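PDB 6GFV: beta-hexosaminidase LpqI from Mycobacterium tuberculosis H37Rv, which cleaves the terminal beta-1,4-linked N-acetylglucosamine from peptidoglycan fragments, a step in the recycling of the mycobacterial cell wall. Local coordinates for residues T57-D60 / G61-E65; Q168-D172 / A173-P177. All blocks are in the same frame, centred on the assembly; numbering follows the deposited sequence.

Interaction 1 of 2, residues T57-D60 / G61-E65; sequences TIFD and GALAE
The side chains of Phe59 and Leu63 run alongside one another in the same direction, and here the packing is tight: the methyl CD2 of Leu63 rests 3.6 Å from CE1 of the Phe59 ring and nearly as close to CD1, approaching obliquely. Leu63 CG stands anti to the backbone N (chi1 -175°), which carries this branch toward the ring. Over the centre of one ring face sits CG2 of Ile58, 4.2 Å above the plane. Large apolar residues suit this inner side, since Leu89, Leu92 and Ile128 also pack on the ring while Ala36 of helix 33-43 meets Ile58. The backbone is a turn leading into helix 62-69, in the family 3 catalytic domain; the Phe59 side chain lies about 7 Å from that of Arg88, which probably binds substrate, so this packing is close to the sugar site. Asp60 N bonds to Thr57 O at 3.0 Å, and Leu63 N gives a weak bond to Ile58 O (3.1 Å, N-H...O 130°). The small CB of Ala62 fits 3.6 Å from the same carbonyl oxygen. Gly61, lacking a CB, can make the sharp bend beside Asp60 O with a phi of 134°. The other side is loose and wet. Asp60, whose CB points away from the helix start, is exposed and polar, and a water accepts from Ala64 N at 3.2 Å while donating a weak bond to Phe59 O.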
loop_
_atom_site.group_PDB
_atom_site.type_symbol
_atom_site.label_atom_id
_atom_site.label_comp_id
_atom_site.label_asym_id
_atom_site.label_seq_id
_atom_site.Cartn_x
_atom_site.Cartn_y
_atom_site.Cartn_z
ATOM N N THR A 57 10.399 12.172 15.596
ATOM C CA THR A 57 11.533 13.097 15.474
ATOM C C THR A 57 12.392 12.734 14.279
ATOM O O THR A 57 13.288 13.480 13.932
ATOM C CB THR A 57 12.459 13.144 16.723
ATOM O OG1 THR A 57 12.999 11.850 16.997
ATOM C CG2 THR A 57 11.721 13.676 17.949
ATOM N N ILE A 58 12.108 11.599 13.648
ATOM C CA ILE A 58 12.766 11.235 12.395
ATOM C C ILE A 58 12.583 12.333 11.346
ATOM O O ILE A 58 13.430 12.486 10.474
ATOM C CB ILE A 58 12.240 9.855 11.830
ATOM C CG1 ILE A 58 13.130 9.338 10.699
ATOM C CG2 ILE A 58 10.798 9.943 11.364
ATOM C CD1 ILE A 58 12.786 7.915 10.211
ATOM N N PHE A 59 11.509 13.121 11.450
ATOM C CA PHE A 59 11.250 14.174 10.467
ATOM C C PHE A 59 12.112 15.428 10.684
ATOM O O PHE A 59 12.145 16.312 9.838
ATOM C CB PHE A 59 9.762 14.555 10.460
ATOM C CG PHE A 59 8.854 13.484 9.862
ATOM C CD1 PHE A 59 9.031 13.052 8.555
ATOM C CD2 PHE A 59 7.839 12.924 10.608
ATOM C CE1 PHE A 59 8.217 12.075 8.004
ATOM C CE2 PHE A 59 7.021 11.947 10.070
ATOM C CZ PHE A 59 7.211 11.520 8.765
ATOM N N ASP A 60 12.829 15.487 11.804
ATOM C CA ASP A 60 13.531 16.713 12.184
ATOM C C ASP A 60 14.938 16.889 11.571
ATOM O O ASP A 60 15.761 17.659 12.073
ATOM C CB ASP A 60 13.622 16.789 13.716
ATOM C CG ASP A 60 12.255 16.823 14.389
ATOM O OD1 ASP A 60 11.289 17.311 13.770
ATOM O OD2 ASP A 60 12.150 16.383 15.551
ATOM N N GLY A 61 15.212 16.208 10.470
ATOM C CA GLY A 61 16.492 16.362 9.814
ATOM C C GLY A 61 17.093 15.039 9.426
ATOM O O GLY A 61 17.823 14.960 8.445
ATOM N N ALA A 62 16.780 13.996 10.187
ATOM C CA ALA A 62 17.290 12.662 9.898
ATOM C C ALA A 62 16.839 12.146 8.533
ATOM O O ALA A 62 17.619 11.552 7.800
ATOM C CB ALA A 62 16.857 11.682 10.969
ATOM N N LEU A 63 15.572 12.366 8.217
ATOM C CA LEU A 63 14.962 11.730 7.050
ATOM C C LEU A 63 15.625 12.158 5.747
ATOM O O LEU A 63 15.910 11.328 4.906
ATOM C CB LEU A 63 13.458 12.027 6.997
ATOM C CG LEU A 63 12.667 11.315 5.873
ATOM C CD1 LEU A 63 12.870 9.779 5.891
ATOM C CD2 LEU A 63 11.186 11.661 5.938
ATOM N N ALA A 64 15.874 13.453 5.584
ATOM C CA ALA A 64 16.439 13.965 4.333
ATOM C C ALA A 64 17.799 13.349 4.001
ATOM O O ALA A 64 18.079 13.064 2.849
ATOM C CB ALA A 64 16.543 15.465 4.379
ATOM N N GLU A 65 18.634 13.108 5.001
ATOM C CA GLU A 65 19.902 12.425 4.747
ATOM C C GLU A 65 19.692 10.973 4.343
ATOM O O GLU A 65 20.381 10.450 3.472
ATOM C CB GLU A 65 20.804 12.465 5.976
ATOM C CG GLU A 65 22.165 11.815 5.768
ATOM C CD GLU A 65 23.196 12.776 5.207
ATOM O OE1 GLU A 65 22.873 13.969 5.072
ATOM O OE2 GLU A 65 24.326 12.344 4.908
HETATM O O HOH W 1 14.562 15.603 7.498
#

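Interaction 2 of 2, residues Q168-D172 / A173-P177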
loop_
_atom_site.group_PDB
_atom_site.type_symbol
_atom_site.label_atom_id
_atom_site.label_comp_id
_atom_site.label_asym_id
_atom_site.label_seq_id
_atom_site.Cartn_x
_atom_site.Cartn_y
_atom_site.Cartn_z
ATOM N N GLN A 168 -7.947 12.365 -5.291
ATOM C CA GLN A 168 -7.563 13.446 -6.198
ATOM C C GLN A 168 -6.860 14.549 -5.417
ATOM O O GLN A 168 -5.908 15.149 -5.914
ATOM C CB GLN A 168 -8.781 14.005 -6.953
ATOM C CG GLN A 168 -8.457 14.991 -8.072
ATOM C CD GLN A 168 -7.376 14.488 -9.015
ATOM O OE1 GLN A 168 -7.478 13.402 -9.578
ATOM N NE2 GLN A 168 -6.328 15.273 -9.180
ATOM N N GLY A 169 -7.332 14.800 -4.192
ATOM C CA GLY A 169 -6.719 15.790 -3.314
ATOM C C GLY A 169 -5.255 15.472 -3.042
ATOM O O GLY A 169 -4.382 16.314 -3.211
ATOM N N LEU A 170 -4.995 14.244 -2.611
ATOM C CA LEU A 170 -3.632 13.769 -2.384
ATOM C C LEU A 170 -2.782 13.880 -3.671
ATOM O O LEU A 170 -1.642 14.354 -3.641
ATOM C CB LEU A 170 -3.655 12.321 -1.858
ATOM C CG LEU A 170 -4.183 12.064 -0.430
ATOM C CD1 LEU A 170 -4.407 10.584 -0.148
ATOM C CD2 LEU A 170 -3.219 12.654 0.624
ATOM N N ARG A 171 -3.366 13.453 -4.788
ATOM C CA ARG A 171 -2.752 13.525 -6.103
ATOM C C ARG A 171 -2.416 14.986 -6.480
ATOM O O ARG A 171 -1.353 15.249 -7.022
ATOM C CB ARG A 171 -3.694 12.865 -7.127
ATOM C CG ARG A 171 -3.119 12.531 -8.492
ATOM C CD ARG A 171 -4.134 11.736 -9.339
ATOM N NE ARG A 171 -4.487 10.466 -8.714
ATOM C CZ ARG A 171 -5.721 10.073 -8.417
ATOM N NH1 ARG A 171 -6.760 10.825 -8.704
ATOM N NH2 ARG A 171 -5.900 8.899 -7.846
ATOM N N ASP A 172 -3.317 15.922 -6.167
ATOM C CA ASP A 172 -3.073 17.356 -6.331
ATOM C C ASP A 172 -1.763 17.782 -5.684
ATOM O O ASP A 172 -1.050 18.617 -6.225
ATOM C CB ASP A 172 -4.190 18.203 -5.706
ATOM C CG ASP A 172 -5.513 18.138 -6.460
ATOM O OD1 ASP A 172 -5.537 17.782 -7.648
ATOM O OD2 ASP A 172 -6.545 18.467 -5.842
ATOM N N ALA A 173 -1.472 17.217 -4.513
ATOM C CA ALA A 173 -0.329 17.625 -3.702
ATOM C C ALA A 173 0.938 16.826 -4.020
ATOM O O ALA A 173 1.963 17.037 -3.401
ATOM C CB ALA A 173 -0.673 17.500 -2.186
ATOM N N GLY A 174 0.868 15.894 -4.970
ATOM C CA GLY A 174 2.030 15.096 -5.308
ATOM C C GLY A 174 2.293 13.885 -4.415
ATOM O O GLY A 174 3.412 13.385 -4.375
ATOM N N VAL A 175 1.262 13.412 -3.714
ATOM C CA VAL A 175 1.345 12.220 -2.857
ATOM C C VAL A 175 0.560 11.056 -3.490
ATOM O O VAL A 175 -0.528 11.262 -3.984
ATOM C CB VAL A 175 0.799 12.508 -1.432
ATOM C CG1 VAL A 175 0.700 11.235 -0.604
ATOM C CG2 VAL A 175 1.697 13.539 -0.712
ATOM N N LEU A 176 1.127 9.850 -3.497
ATOM C CA LEU A 176 0.445 8.695 -4.097
ATOM C C LEU A 176 -0.681 8.188 -3.203
ATOM O O LEU A 176 -0.432 7.729 -2.089
ATOM C CB LEU A 176 1.418 7.543 -4.375
ATOM C CG LEU A 176 0.773 6.279 -4.965
ATOM C CD1 LEU A 176 0.549 6.455 -6.453
ATOM C CD2 LEU A 176 1.590 5.025 -4.682
ATOM N N PRO A 177 -1.920 8.270 -3.692
ATOM C CA PRO A 177 -3.053 7.657 -2.997
ATOM C C PRO A 177 -3.114 6.138 -3.209
ATOM O O PRO A 177 -2.772 5.655 -4.288
ATOM C CB PRO A 177 -4.255 8.339 -3.636
ATOM C CG PRO A 177 -3.789 8.626 -5.065
ATOM C CD PRO A 177 -2.324 8.933 -4.944
#
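Arg171 reaches from the last turn of its helix to Pro177, its side chain crossing that of the proline at about a right angle. From CB the chain runs out with CG anti to the backbone N (chi1 -166°) and stays extended through CD, then bends at chi3 (-61°), bringing the guanidinium beside the proline ring. NE lies 4.1 Å from Pro177 CG and also donates to Pro221 O; CZ passes at a similar distance from CG. NH2 comes closest to CG, at 3.5 Å, in an oblique approach. At the other tip NH1 bonds to Gln168 OE1 (2.8 Å), which lies in the guanidinium plane although the donor stands well above the plane of the amide carbonyl. Gln168, one helical turn earlier, suits this place because its amide serves both charges: NE2 donates to Asp172 OD1 at 3.0 Å, meeting it from above the carboxylate plane. Asp172 OD2 forms salt bridges with Arg113 and Arg117 of helix 109-126.

The backbone closes helix 156-172 with a Schellman motif and passes into strand 176-182, an alpha-to-beta connection of the TIM-barrel-like domain. Gly174 accepts its positive phi because it has no side chain; its N bonds to Arg171 O, and Val175 N bonds to Leu170 O (3.1 Å, N-H...O 162°). That carbonyl also accepts Ala173 N, from the opposite face of its plane, so two donors grip one buried oxygen. On the buried side of the turn, Leu170 and Pro177 pass each other heading in contrary senses, CD1 to CB 4.2 Å, while Leu170 CD2 meets Val175 CG1 at 4.3 Å. These branched and cyclic apolar groups fill the buried ground between helix end and strand, where Met123 and Asp131 also touch Leu170.

How the interactions relate
Both contacts belong to the single family 3 catalytic domain and follow one another along the chain, interaction 1 closing well before interaction 2 opens. Their centres are about 22 Å apart and their nearest atoms about 11 Å, so they do not touch. They mark opposite steps of the alternating fold: residues 57-65 lead from the loop after strand 47-50 into helix 62-69, whereas residues 168-177 lead out of helix 156-172 into strand 176-182. Both strands belong to the same curled sheet, linked through strands 76-83 and 130-131. Interaction 2 runs straight into the strand bearing Lys180, while helix 62-69 leads on to strand 76-83 with Asp80; both residues probably bind substrate.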